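Local coordinates for C3-degrading proteinase (CppA protein) (Streptococcus pneumoniae, PDB 3E0R), which probably degrades complement C3 as a streptococcal proteinase, and combines two sequence families of the glyoxalase clan, at residues 10-15 with 153-158; 14-19 with 72-77; 27-32 with 42-47; 165-170 with 174-179; 210-215 with 220-225. All coordinates share one frame; numbering follows the deposited sequence.

Interaction 1 of 5, residues 10-15 with 153-158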
# COMPACT_ATOMS: atom_id res chain seq x y z
N VAL A 10 2.22 14.17 6.14
CA VAL A 10 2.19 13.51 7.42
C VAL A 10 2.08 11.96 7.24
O VAL A 10 2.77 11.21 7.92
CB VAL A 10 0.98 14.07 8.25
CG1 VAL A 10 0.56 13.11 9.36
CG2 VAL A 10 1.33 15.44 8.79
N ARG A 11 1.24 11.50 6.30
CA ARG A 11 1.10 10.10 5.99
C ARG A 11 0.59 9.88 4.56
O ARG A 11 -0.20 10.64 4.07
CB ARG A 11 0.13 9.47 6.97
CG ARG A 11 0.17 7.93 6.98
CD ARG A 11 -0.33 7.36 8.34
NE ARG A 11 -1.78 7.42 8.44
CZ ARG A 11 -2.50 8.29 9.17
NH1 ARG A 11 -3.83 8.19 9.13
NH2 ARG A 11 -1.93 9.22 9.96
N ILE A 12 1.06 8.81 3.91
CA ILE A 12 0.57 8.39 2.59
C ILE A 12 -0.19 7.09 2.74
O ILE A 12 0.33 6.10 3.33
CB ILE A 12 1.72 8.27 1.55
CG1 ILE A 12 2.63 9.53 1.59
CG2 ILE A 12 1.15 8.05 0.13
CD1 ILE A 12 3.83 9.49 0.64
N ILE A 13 -1.45 7.10 2.27
CA ILE A 13 -2.32 5.90 2.28
C ILE A 13 -2.67 5.43 0.83
O ILE A 13 -3.37 6.14 0.08
CB ILE A 13 -3.58 6.12 3.10
CG1 ILE A 13 -3.24 6.62 4.52
CG2 ILE A 13 -4.40 4.85 3.26
CD1 ILE A 13 -4.18 7.67 5.00
N PRO A 14 -2.16 4.25 0.44
CA PRO A 14 -2.50 3.62 -0.82
C PRO A 14 -3.88 2.98 -0.75
O PRO A 14 -4.33 2.60 0.35
CB PRO A 14 -1.44 2.57 -0.98
CG PRO A 14 -1.03 2.23 0.47
CD PRO A 14 -1.22 3.44 1.26
N THR A 15 -4.57 3.02 -1.89
CA THR A 15 -5.81 2.30 -2.14
C THR A 15 -5.47 1.31 -3.23
O THR A 15 -5.03 1.69 -4.33
CB THR A 15 -6.99 3.18 -2.65
OG1 THR A 15 -7.35 4.16 -1.65
CG2 THR A 15 -8.23 2.28 -3.05
N ILE A 153 3.29 1.55 6.47
CA ILE A 153 3.23 1.17 5.07
C ILE A 153 4.20 2.01 4.29
O ILE A 153 4.28 3.22 4.45
CB ILE A 153 1.82 1.36 4.45
CG1 ILE A 153 0.79 0.50 5.16
CG2 ILE A 153 1.77 1.09 2.89
CD1 ILE A 153 1.02 -0.86 5.19
N SER A 154 4.96 1.38 3.42
CA SER A 154 5.59 2.13 2.34
C SER A 154 5.39 1.30 1.09
O SER A 154 4.72 0.24 1.13
CB SER A 154 7.05 2.43 2.67
OG SER A 154 7.80 1.26 2.87
N MSE A 155 5.95 1.74 -0.03
CA MSE A 155 5.78 0.94 -1.26
C MSE A 155 6.83 1.18 -2.33
O MSE A 155 7.48 2.23 -2.38
CB MSE A 155 4.40 1.26 -1.83
CG MSE A 155 4.32 2.63 -2.40
SE MSE A 155 2.53 3.27 -2.38
CE MSE A 155 2.56 4.09 -0.58
N GLU A 156 6.97 0.19 -3.20
CA GLU A 156 7.73 0.36 -4.41
C GLU A 156 6.73 0.45 -5.54
O GLU A 156 5.79 -0.34 -5.57
CB GLU A 156 8.69 -0.79 -4.61
CG GLU A 156 9.86 -0.74 -3.70
CD GLU A 156 10.45 -2.10 -3.39
OE1 GLU A 156 10.09 -3.11 -4.03
OE2 GLU A 156 11.32 -2.13 -2.50
N LEU A 157 6.91 1.43 -6.44
CA LEU A 157 5.99 1.66 -7.54
C LEU A 157 6.71 1.51 -8.85
O LEU A 157 7.79 2.01 -8.99
CB LEU A 157 5.38 3.05 -7.45
CG LEU A 157 4.54 3.35 -6.20
CD1 LEU A 157 3.89 4.69 -6.33
CD2 LEU A 157 3.48 2.29 -5.90
N HIS A 158 6.10 0.80 -9.80
CA HIS A 158 6.64 0.62 -11.12
C HIS A 158 6.23 1.79 -12.02
O HIS A 158 5.04 2.08 -12.21
CB HIS A 158 6.15 -0.72 -11.73
CG HIS A 158 6.86 -1.94 -11.21
ND1 HIS A 158 6.18 -3.07 -10.82
CD2 HIS A 158 8.18 -2.22 -11.08
CE1 HIS A 158 7.05 -3.99 -10.44
NE2 HIS A 158 8.27 -3.50 -10.60
O HOH W 1 3.00 5.29 3.03
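With its CG1 anti to the carbonyl carbon (chi1 -62°), Ile153 leaves its CG2 methyl beside that carbon and directed at the pyrrolidine ring of Pro14. Selenomethionine 155 (Met155) reaches the same proline differently: its CG stands between the backbone N and the carbonyl carbon, and a bend at chi3 (89°) brings the terminal methyl CE round to the ring. Pro14 is thus met at one carbon by two side chains, its CG lying 3.9 Å from Ile153 CG2 and 4.2 Å from Met155 CE. Ile153 CG2 also approaches the next ring carbon, at 4.1 Å from Pro14 CD. The methyl of Met155 has a further neighbour in the branch methyl of Ile12, with CE 4.3 Å from Ile12 CG2, which makes this the looser end of the contact. These apolar groups lie between two beta-sheets packed face to face: strand 9-18 belongs to the eight-stranded sheet and strand 151-159 to the seven-stranded one, and the short segments run 63° apart with their axes 7.7 Å from each other at closest approach. No direct hydrogen bond crosses the interface. A water bridges it instead, donating to Ile12 O and to Ile153 O, each at 2.8 Å, so that each of these two main-chain carbonyls receives a donor from the same water. Leu77 of strand 74-81 packs on Ile153, while Leu55 and Leu196, from the two strands flanking 9-18, lie against Pro14.

Interaction 2 of 5, residues 14-19 with 72-77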
# COMPACT_ATOMS: atom_id res chain seq x y z
N PRO A 14 -2.16 4.25 0.44
CA PRO A 14 -2.50 3.62 -0.82
C PRO A 14 -3.88 2.98 -0.75
O PRO A 14 -4.33 2.60 0.35
CB PRO A 14 -1.44 2.57 -0.98
CG PRO A 14 -1.03 2.23 0.47
CD PRO A 14 -1.22 3.44 1.26
N THR A 15 -4.57 3.02 -1.89
CA THR A 15 -5.81 2.30 -2.14
C THR A 15 -5.47 1.31 -3.23
O THR A 15 -5.03 1.69 -4.33
CB THR A 15 -6.99 3.18 -2.65
OG1 THR A 15 -7.35 4.16 -1.65
CG2 THR A 15 -8.23 2.28 -3.05
N LEU A 16 -5.67 0.03 -2.89
CA LEU A 16 -5.59 -1.08 -3.82
C LEU A 16 -7.01 -1.54 -4.17
O LEU A 16 -7.86 -1.70 -3.28
CB LEU A 16 -4.78 -2.24 -3.21
CG LEU A 16 -3.34 -1.91 -2.75
CD1 LEU A 16 -2.63 -3.18 -2.23
CD2 LEU A 16 -2.46 -1.24 -3.88
N LYS A 17 -7.26 -1.74 -5.45
CA LYS A 17 -8.51 -2.34 -5.89
C LYS A 17 -8.53 -3.87 -5.60
O LYS A 17 -7.50 -4.55 -5.75
CB LYS A 17 -8.79 -2.01 -7.35
CG LYS A 17 -8.95 -0.54 -7.51
CD LYS A 17 -9.07 -0.13 -8.98
CE LYS A 17 -10.46 -0.39 -9.60
NZ LYS A 17 -10.42 -0.64 -11.06
N ALA A 18 -9.69 -4.33 -5.10
CA ALA A 18 -9.92 -5.70 -4.63
C ALA A 18 -11.10 -6.25 -5.41
O ALA A 18 -12.06 -5.54 -5.63
CB ALA A 18 -10.26 -5.71 -3.15
N ASN A 19 -11.02 -7.51 -5.84
CA ASN A 19 -12.13 -8.17 -6.55
C ASN A 19 -13.11 -8.78 -5.56
O ASN A 19 -14.20 -8.27 -5.38
CB ASN A 19 -11.61 -9.23 -7.55
CG ASN A 19 -12.75 -10.03 -8.26
OD1 ASN A 19 -13.95 -9.79 -8.06
ND2 ASN A 19 -12.35 -10.98 -9.10
N LYS A 72 2.71 -4.61 -12.38
CA LYS A 72 1.63 -3.77 -11.82
C LYS A 72 2.24 -2.46 -11.45
O LYS A 72 3.45 -2.38 -11.21
CB LYS A 72 1.00 -4.42 -10.58
CG LYS A 72 0.28 -5.73 -10.81
CD LYS A 72 -0.48 -6.16 -9.52
CE LYS A 72 -1.93 -5.68 -9.50
NZ LYS A 72 -2.65 -5.94 -8.20
N LYS A 73 1.42 -1.42 -11.36
CA LYS A 73 1.85 -0.11 -10.85
C LYS A 73 2.44 -0.28 -9.42
O LYS A 73 3.46 0.29 -9.08
CB LYS A 73 0.69 0.88 -10.89
CG LYS A 73 0.18 1.17 -12.29
CD LYS A 73 -0.96 2.20 -12.24
CE LYS A 73 -1.89 2.12 -13.46
NZ LYS A 73 -2.93 3.21 -13.51
N LEU A 74 1.82 -1.15 -8.63
CA LEU A 74 2.36 -1.53 -7.33
C LEU A 74 3.36 -2.61 -7.59
O LEU A 74 3.00 -3.71 -7.97
CB LEU A 74 1.27 -2.02 -6.35
CG LEU A 74 1.84 -2.35 -4.93
CD1 LEU A 74 2.14 -1.14 -4.19
CD2 LEU A 74 0.92 -3.22 -4.13
N ALA A 75 4.63 -2.29 -7.42
CA ALA A 75 5.72 -3.26 -7.50
C ALA A 75 5.69 -4.12 -6.21
O ALA A 75 5.51 -5.33 -6.30
CB ALA A 75 7.08 -2.54 -7.71
N ARG A 76 5.79 -3.49 -5.04
CA ARG A 76 5.64 -4.19 -3.75
C ARG A 76 5.05 -3.27 -2.67
O ARG A 76 5.41 -2.13 -2.62
CB ARG A 76 6.99 -4.67 -3.22
CG ARG A 76 7.50 -6.00 -3.72
CD ARG A 76 8.49 -6.62 -2.74
NE ARG A 76 9.60 -5.71 -2.50
CZ ARG A 76 10.75 -6.02 -1.88
NH1 ARG A 76 10.97 -7.22 -1.38
NH2 ARG A 76 11.69 -5.11 -1.73
N LEU A 77 4.17 -3.79 -1.82
CA LEU A 77 3.77 -3.13 -0.58
C LEU A 77 4.66 -3.58 0.51
O LEU A 77 4.84 -4.78 0.69
CB LEU A 77 2.34 -3.50 -0.18
CG LEU A 77 1.59 -2.59 0.83
CD1 LEU A 77 1.22 -1.23 0.25
CD2 LEU A 77 0.34 -3.33 1.35
O HOH W 2 -4.61 -4.53 -6.92
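Leu16 and Leu77 bury the most surface here, followed by Leu74, and the contact divides into two small apolar meetings. Leu16 presents both branches of its isobutyl group to one methyl of Leu74: Leu74 CD2 sits against both prongs of the fork, 3.9 Å from Leu16 CD2 and 4.0 Å from Leu16 CD1, and the two side chains cross at about a right angle. Leu74 achieves this with CG anti to its backbone N (chi1 -177°), which carries CD2 out toward strand 9-18. Leu77 makes the second meeting through CD1, which comes 4.1 Å from CG of Pro14, again with the side chains crossing near a right angle. Beyond the leucines, a water ties the polar margin together, accepting from Lys72 NZ at 2.7 Å and donating to Lys17 O at 3.1 Å. The same ammonium group forms a salt bridge with Asp117 and is hydrogen-bonded to Glu115 O, so its position is fixed by several partners. Leu196, in the strand next to 9-18, packs on both Pro14 and Leu16. A classic beta bulge at Ala75 and Arg76, both facing Glu156, interrupts strand 74-81 between the two leucines. The arrangement is that of two stacked beta-sheets, with leucines from facing strands filling the layer between them.

Interaction 3 of 5, residues 27-32 with 42-47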
# COMPACT_ATOMS: atom_id res chain seq x y z
N PHE A 27 -7.23 -12.16 3.94
CA PHE A 27 -5.78 -12.05 3.72
C PHE A 27 -5.19 -10.98 4.64
O PHE A 27 -4.30 -11.25 5.45
CB PHE A 27 -5.50 -11.75 2.21
CG PHE A 27 -4.06 -11.57 1.88
CD1 PHE A 27 -3.19 -12.67 1.86
CD2 PHE A 27 -3.55 -10.33 1.62
CE1 PHE A 27 -1.85 -12.51 1.58
CE2 PHE A 27 -2.21 -10.15 1.34
CZ PHE A 27 -1.37 -11.22 1.30
N TYR A 28 -5.76 -9.78 4.57
CA TYR A 28 -5.15 -8.63 5.24
C TYR A 28 -5.40 -8.63 6.74
O TYR A 28 -4.52 -8.27 7.54
CB TYR A 28 -5.63 -7.37 4.59
CG TYR A 28 -4.94 -7.09 3.29
CD1 TYR A 28 -3.64 -6.61 3.28
CD2 TYR A 28 -5.62 -7.21 2.07
CE1 TYR A 28 -2.99 -6.32 2.06
CE2 TYR A 28 -4.97 -6.92 0.83
CZ TYR A 28 -3.65 -6.50 0.86
OH TYR A 28 -3.03 -6.20 -0.31
N ILE A 29 -6.58 -9.12 7.11
CA ILE A 29 -7.00 -9.15 8.50
C ILE A 29 -6.57 -10.47 9.11
O ILE A 29 -5.77 -10.48 10.04
CB ILE A 29 -8.54 -8.94 8.68
CG1 ILE A 29 -8.94 -7.54 8.20
CG2 ILE A 29 -8.94 -9.09 10.14
CD1 ILE A 29 -10.39 -7.43 7.86
N GLU A 30 -7.09 -11.57 8.57
CA GLU A 30 -6.87 -12.85 9.21
C GLU A 30 -5.43 -13.28 9.03
O GLU A 30 -4.78 -13.72 9.98
CB GLU A 30 -7.80 -13.97 8.72
CG GLU A 30 -9.14 -13.53 8.14
CD GLU A 30 -10.36 -13.77 9.01
OE1 GLU A 30 -10.79 -14.95 9.05
OE2 GLU A 30 -10.89 -12.78 9.58
N THR A 31 -4.91 -13.18 7.82
CA THR A 31 -3.58 -13.73 7.57
C THR A 31 -2.55 -12.73 8.12
O THR A 31 -1.76 -13.11 9.02
CB THR A 31 -3.41 -14.15 6.08
OG1 THR A 31 -4.48 -15.06 5.74
CG2 THR A 31 -2.04 -14.84 5.81
N LEU A 32 -2.62 -11.47 7.69
CA LEU A 32 -1.54 -10.52 8.00
C LEU A 32 -1.62 -9.84 9.35
O LEU A 32 -0.62 -9.34 9.84
CB LEU A 32 -1.38 -9.49 6.87
CG LEU A 32 -0.89 -10.06 5.51
CD1 LEU A 32 -0.63 -8.91 4.49
CD2 LEU A 32 0.31 -11.00 5.68
N ALA A 42 -18.31 0.43 -0.05
CA ALA A 42 -17.37 0.65 -1.14
C ALA A 42 -15.99 0.13 -0.74
O ALA A 42 -15.25 -0.41 -1.57
CB ALA A 42 -17.32 2.15 -1.50
N PHE A 43 -15.63 0.29 0.53
CA PHE A 43 -14.28 -0.00 0.96
C PHE A 43 -14.03 -0.38 2.44
O PHE A 43 -14.74 -0.05 3.40
CB PHE A 43 -13.30 1.13 0.51
CG PHE A 43 -13.51 2.47 1.19
CD1 PHE A 43 -13.43 2.61 2.59
CD2 PHE A 43 -13.70 3.61 0.42
CE1 PHE A 43 -13.59 3.85 3.22
CE2 PHE A 43 -13.85 4.89 1.05
CZ PHE A 43 -13.79 4.99 2.44
N LEU A 44 -12.92 -1.08 2.55
CA LEU A 44 -12.36 -1.49 3.78
C LEU A 44 -11.14 -0.57 4.11
O LEU A 44 -10.15 -0.41 3.34
CB LEU A 44 -12.01 -2.97 3.62
CG LEU A 44 -11.31 -3.68 4.77
CD1 LEU A 44 -12.14 -3.68 6.06
CD2 LEU A 44 -10.94 -5.09 4.30
N SER A 45 -11.26 0.04 5.27
CA SER A 45 -10.26 0.90 5.84
C SER A 45 -9.46 0.01 6.73
O SER A 45 -10.01 -0.51 7.66
CB SER A 45 -10.94 2.03 6.66
OG SER A 45 -10.02 3.00 7.12
N LEU A 46 -8.16 -0.19 6.43
CA LEU A 46 -7.27 -1.02 7.24
C LEU A 46 -6.16 -0.20 7.94
O LEU A 46 -5.64 0.77 7.42
CB LEU A 46 -6.60 -2.14 6.40
CG LEU A 46 -7.54 -3.10 5.62
CD1 LEU A 46 -6.78 -3.68 4.42
CD2 LEU A 46 -8.07 -4.18 6.60
N GLY A 47 -5.80 -0.66 9.14
CA GLY A 47 -4.77 -0.04 9.95
C GLY A 47 -4.32 -1.00 11.03
O GLY A 47 -4.35 -2.17 10.82
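Leu46 overlaps two consecutive helix residues at once, one with each of its methyls. CD1 lies against the root of Tyr28, 3.9 Å from Tyr28 CB and 4.0 Å from Tyr28 CG, and the two side chains cross at about a right angle. CD2 is taken up by Ile29, at 3.8 Å from Ile29 CG1 and 4.2 Å from Ile29 CD1. Although the CB of Ile29 does not point at the strand, its CG1 stands anti to the carbonyl carbon (chi1 -64°) and the extended chain carries CD1 across to the sheet. There it also comes within 4.3 Å of Leu44 CD2, a second and looser foothold on the strand. Tyr28 meets Leu46 only near its base, since its ring leads off from the contact; over the centre of one ring face lies Phe27 CD2. The helical segment widens into a pi-type turn, in which Leu32 N bonds to Phe27 O at 2.8 Å while the bond from Thr31 N to the same oxygen is weak. The axis of residues 27-31 runs at 45° to strand 43-47. Helix 21-31 lies against the eight-stranded sheet near its edge, where Tyr28 continues onto Leu55 and Leu57 of strand 53-59 and Phe27 reaches Ile111 of strand 107-112 in the other sheet.

Interaction 4 of 5, residues 165-170 with 174-179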
# COMPACT_ATOMS: atom_id res chain seq x y z
N SER A 165 6.48 11.20 -12.69
CA SER A 165 5.45 11.41 -11.71
C SER A 165 5.44 12.89 -11.32
O SER A 165 6.47 13.56 -11.29
CB SER A 165 5.68 10.54 -10.48
OG SER A 165 4.79 10.91 -9.45
N PHE A 166 4.24 13.37 -11.03
CA PHE A 166 4.02 14.62 -10.34
C PHE A 166 4.61 14.59 -8.93
O PHE A 166 4.87 15.65 -8.36
CB PHE A 166 2.51 14.96 -10.27
CG PHE A 166 1.99 15.64 -11.49
CD1 PHE A 166 2.35 16.94 -11.79
CD2 PHE A 166 1.13 14.99 -12.35
CE1 PHE A 166 1.85 17.58 -12.93
CE2 PHE A 166 0.64 15.61 -13.48
CZ PHE A 166 1.00 16.92 -13.77
N LEU A 167 4.80 13.38 -8.38
CA LEU A 167 5.39 13.21 -7.06
C LEU A 167 6.92 13.45 -7.05
O LEU A 167 7.71 12.82 -7.79
CB LEU A 167 5.02 11.82 -6.53
CG LEU A 167 3.49 11.61 -6.40
CD1 LEU A 167 3.18 10.23 -5.72
CD2 LEU A 167 2.76 12.81 -5.69
N GLU A 168 7.34 14.43 -6.25
CA GLU A 168 8.76 14.75 -6.11
C GLU A 168 9.37 13.89 -5.02
O GLU A 168 8.72 13.62 -4.01
CB GLU A 168 8.99 16.24 -5.78
CG GLU A 168 8.48 17.25 -6.82
CD GLU A 168 8.92 16.91 -8.23
OE1 GLU A 168 9.97 16.23 -8.39
OE2 GLU A 168 8.23 17.31 -9.20
N SER A 169 10.60 13.44 -5.24
CA SER A 169 11.42 12.78 -4.20
C SER A 169 11.54 13.61 -2.91
O SER A 169 11.68 13.06 -1.80
CB SER A 169 12.85 12.51 -4.74
OG SER A 169 12.82 11.54 -5.79
N SER A 170 11.51 14.93 -3.08
CA SER A 170 11.51 15.89 -1.97
C SER A 170 10.35 15.58 -1.03
O SER A 170 10.54 15.45 0.18
CB SER A 170 11.39 17.33 -2.48
OG SER A 170 11.74 17.44 -3.85
N ALA A 174 10.84 8.54 1.87
CA ALA A 174 11.15 7.11 1.88
C ALA A 174 9.91 6.20 1.75
O ALA A 174 10.05 5.00 1.47
CB ALA A 174 11.94 6.75 3.17
N SER A 175 8.71 6.75 1.98
CA SER A 175 7.44 6.00 1.86
C SER A 175 7.25 5.46 0.46
O SER A 175 6.54 4.47 0.29
CB SER A 175 6.24 6.88 2.18
OG SER A 175 6.32 7.36 3.50
N LEU A 176 7.89 6.09 -0.52
CA LEU A 176 7.66 5.75 -1.92
C LEU A 176 8.93 5.64 -2.79
O LEU A 176 9.67 6.58 -2.95
CB LEU A 176 6.78 6.82 -2.46
CG LEU A 176 5.62 6.36 -3.26
CD1 LEU A 176 4.40 7.33 -3.04
CD2 LEU A 176 6.21 6.20 -4.74
N ASP A 177 9.15 4.46 -3.35
CA ASP A 177 10.30 4.15 -4.16
C ASP A 177 9.85 3.87 -5.60
O ASP A 177 9.04 2.97 -5.79
CB ASP A 177 10.95 2.91 -3.57
CG ASP A 177 12.38 2.80 -3.89
OD1 ASP A 177 13.04 3.87 -3.88
OD2 ASP A 177 12.87 1.65 -4.11
N PHE A 178 10.35 4.60 -6.60
CA PHE A 178 9.97 4.35 -8.00
C PHE A 178 10.96 3.43 -8.69
O PHE A 178 12.14 3.72 -8.74
CB PHE A 178 9.85 5.64 -8.82
CG PHE A 178 8.61 6.41 -8.55
CD1 PHE A 178 7.38 5.91 -8.90
CD2 PHE A 178 8.67 7.65 -7.92
CE1 PHE A 178 6.22 6.62 -8.64
CE2 PHE A 178 7.50 8.36 -7.65
CZ PHE A 178 6.29 7.86 -8.03
N ILE A 179 10.48 2.34 -9.26
CA ILE A 179 11.32 1.44 -10.02
C ILE A 179 11.00 1.61 -11.50
O ILE A 179 9.83 1.55 -11.87
CB ILE A 179 11.07 0.00 -9.59
CG1 ILE A 179 11.54 -0.18 -8.14
CG2 ILE A 179 11.75 -0.96 -10.55
CD1 ILE A 179 11.11 -1.44 -7.52
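Ser165 and Leu167 pack against Phe178 and Leu176 within a beta-alpha-beta unit, where the connection from strand 151-159 through the short helix 169-172 folds back over strand 176-180. Apolar contacts make up most of the interface. Leu167 CD1 meets Leu176 CD1 at 4.1 Å, the two side chains crossing at about a right angle, while Leu167 CB lies farther off, near the plane of the Phe178 ring at its edge, 4.4 Å from CE2. Leu176, two residues before Phe178 in the same strand, places its CD2 over one face of that ring, toward the rim. Ile172 of the helix packs on both Leu167 and Phe178.

Polar interactions fix the connecting chain. Ser165 OG, held anti to the backbone N (chi1 170°), turns back to accept from Leu167 N at 2.7 Å, with an N-H...O angle of 151°; this is an ST turn. The same oxygen is hydrogen-bonded to Asp233, whose carboxylate also receives Phe166 N. Besides these bonds, the serine side chain makes a van der Waals contact with the ring: Phe178 CZ lies 3.7 Å from Ser165 CB and equally 3.7 Å from Ser165 OG.

Interaction 5 of 5, residues 210-215 with 220-225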
# COMPACT_ATOMS: atom_id res chain seq x y z
N SER A 210 -1.36 25.99 -4.33
CA SER A 210 -0.09 25.36 -4.78
C SER A 210 -0.45 24.16 -5.61
O SER A 210 0.18 23.90 -6.60
CB SER A 210 0.85 24.90 -3.66
OG SER A 210 0.94 25.79 -2.57
N LEU A 211 -1.48 23.43 -5.19
CA LEU A 211 -1.90 22.20 -5.85
C LEU A 211 -2.50 22.43 -7.24
O LEU A 211 -2.18 21.70 -8.20
CB LEU A 211 -2.84 21.43 -4.93
CG LEU A 211 -2.17 20.90 -3.65
CD1 LEU A 211 -3.24 20.42 -2.63
CD2 LEU A 211 -1.13 19.81 -3.99
N ARG A 212 -3.30 23.48 -7.34
CA ARG A 212 -3.87 23.94 -8.63
C ARG A 212 -2.76 24.28 -9.62
O ARG A 212 -2.73 23.83 -10.77
CB ARG A 212 -4.77 25.17 -8.38
CG ARG A 212 -6.16 24.81 -7.94
CD ARG A 212 -7.00 26.01 -7.73
NE ARG A 212 -7.30 26.66 -9.01
CZ ARG A 212 -7.17 27.95 -9.28
NH1 ARG A 212 -6.77 28.79 -8.37
NH2 ARG A 212 -7.47 28.39 -10.50
N GLN A 213 -1.80 25.04 -9.15
CA GLN A 213 -0.55 25.30 -9.90
C GLN A 213 0.22 24.06 -10.32
O GLN A 213 0.58 23.93 -11.48
CB GLN A 213 0.33 26.20 -9.07
CG GLN A 213 1.61 26.53 -9.71
CD GLN A 213 2.34 27.64 -8.97
OE1 GLN A 213 3.50 27.93 -9.30
NE2 GLN A 213 1.66 28.28 -7.98
N LYS A 214 0.50 23.17 -9.38
CA LYS A 214 1.14 21.85 -9.66
C LYS A 214 0.48 21.02 -10.79
O LYS A 214 1.15 20.59 -11.73
CB LYS A 214 1.18 21.04 -8.36
CG LYS A 214 2.11 19.81 -8.40
CD LYS A 214 2.30 19.24 -6.98
CE LYS A 214 2.75 17.79 -6.99
NZ LYS A 214 4.16 17.70 -7.49
N PHE A 215 -0.83 20.86 -10.70
CA PHE A 215 -1.64 20.04 -11.62
C PHE A 215 -2.36 20.79 -12.72
O PHE A 215 -3.23 20.25 -13.36
CB PHE A 215 -2.70 19.28 -10.80
CG PHE A 215 -2.11 18.34 -9.86
CD1 PHE A 215 -1.66 17.11 -10.31
CD2 PHE A 215 -1.91 18.71 -8.53
CE1 PHE A 215 -1.07 16.24 -9.44
CE2 PHE A 215 -1.34 17.85 -7.65
CZ PHE A 215 -0.90 16.60 -8.10
N TYR A 220 -8.16 18.04 -12.44
CA TYR A 220 -8.22 17.97 -11.00
C TYR A 220 -9.63 18.27 -10.52
O TYR A 220 -10.48 18.65 -11.29
CB TYR A 220 -7.14 18.84 -10.34
CG TYR A 220 -7.22 20.31 -10.65
CD1 TYR A 220 -8.13 21.11 -9.99
CD2 TYR A 220 -6.32 20.91 -11.56
CE1 TYR A 220 -8.25 22.45 -10.27
CE2 TYR A 220 -6.41 22.29 -11.85
CZ TYR A 220 -7.41 23.05 -11.21
OH TYR A 220 -7.56 24.41 -11.39
N PHE A 221 -9.87 18.03 -9.23
CA PHE A 221 -11.19 18.17 -8.65
C PHE A 221 -11.05 18.76 -7.25
O PHE A 221 -10.24 18.29 -6.45
CB PHE A 221 -11.91 16.82 -8.63
CG PHE A 221 -13.22 16.84 -7.85
CD1 PHE A 221 -14.41 17.24 -8.46
CD2 PHE A 221 -13.24 16.49 -6.50
CE1 PHE A 221 -15.59 17.29 -7.74
CE2 PHE A 221 -14.42 16.52 -5.76
CZ PHE A 221 -15.59 16.92 -6.36
N ILE A 222 -11.82 19.83 -7.00
CA ILE A 222 -12.05 20.40 -5.67
C ILE A 222 -13.56 20.33 -5.39
O ILE A 222 -14.39 20.89 -6.18
CB ILE A 222 -11.53 21.91 -5.52
CG1 ILE A 222 -10.07 22.07 -5.99
CG2 ILE A 222 -11.68 22.39 -4.09
CD1 ILE A 222 -9.69 23.50 -6.45
N PRO A 223 -13.94 19.61 -4.29
CA PRO A 223 -15.35 19.53 -3.85
C PRO A 223 -15.85 20.91 -3.44
O PRO A 223 -15.06 21.73 -2.99
CB PRO A 223 -15.27 18.63 -2.60
CG PRO A 223 -13.91 18.96 -2.01
CD PRO A 223 -13.04 18.94 -3.32
N LYS A 224 -17.15 21.16 -3.49
CA LYS A 224 -17.67 22.41 -2.87
C LYS A 224 -17.16 22.71 -1.41
O LYS A 224 -17.00 23.89 -1.04
CB LYS A 224 -19.19 22.47 -2.95
CG LYS A 224 -19.84 23.56 -2.15
CD LYS A 224 -20.45 24.64 -2.94
CE LYS A 224 -20.92 25.78 -2.04
NZ LYS A 224 -22.15 25.49 -1.29
N SER A 225 -16.93 21.70 -0.59
CA SER A 225 -16.48 21.88 0.82
C SER A 225 -15.07 22.44 0.93
O SER A 225 -14.68 22.92 1.98
CB SER A 225 -16.44 20.54 1.50
OG SER A 225 -15.41 19.69 0.93
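Tyr220 and Arg212 make the one hydrogen bond across a contact at the protein surface, where helix 208-214 packs on the short, weakly bonded strand 220-221 at the edge of the eight-stranded sheet. Arg212 NE donates to Tyr220 OH at 3.3 Å, a long bond with an N-H...O angle of 157°. The hydroxyl lies at the edge of the guanidinium group, near its plane, while the guanidinium and ring planes are 68° apart. The aliphatic part of the arginine works alongside this bond: its CG is 3.9 Å from Tyr220 CZ, and its CD rests 3.9 Å from CD1 of Ile222. A bend at chi3 (70°) turns NE back toward the hydroxyl after the chain has passed the isoleucine. At the other end of the ring, Tyr220 CD2 meets Phe215 at the point where the chain leaves the helix, lying 4.0 Å from Phe215 CB.

Farther out, the Phe215 ring leads off from Tyr220 and meets the rings of Phe166 and Phe229; Phe229 of strand 228-232 also touches both Tyr220 and Ile222. Lys214, whose CG lies over one face of the Phe215 ring, ties the helix to helix 169-172 through a salt bridge with Glu171. At the helix end, Phe215 N is bonded to Leu211 O, and Phe215 O lies in the plane of the tyrosine ring at its edge, 3.6 Å from Tyr220 CD2.

Interactions 1 and 2 lie near the centre of the chain, about 9 Å apart between centres; they share Pro14 and Thr15 of strand 9-18 and reach neighbouring strands, 151-159 and 74-81, of the facing sheet. Interaction 3 is nested in the chain loops closed by both and touches interaction 2 where Leu16 meets Tyr28. Interactions 4 and 5 follow in series. Interaction 4 adjoins interaction 1 through paired strands 151-159 and 176-180, and touches interaction 5 through Phe166 and Phe215. Interactions 3 and 5, about 30 Å apart between centres, lie toward different ends of the eight-stranded sheet. Interaction 1 joins the N-terminal and C-terminal CppA regions, so the two pack directly together at this contact.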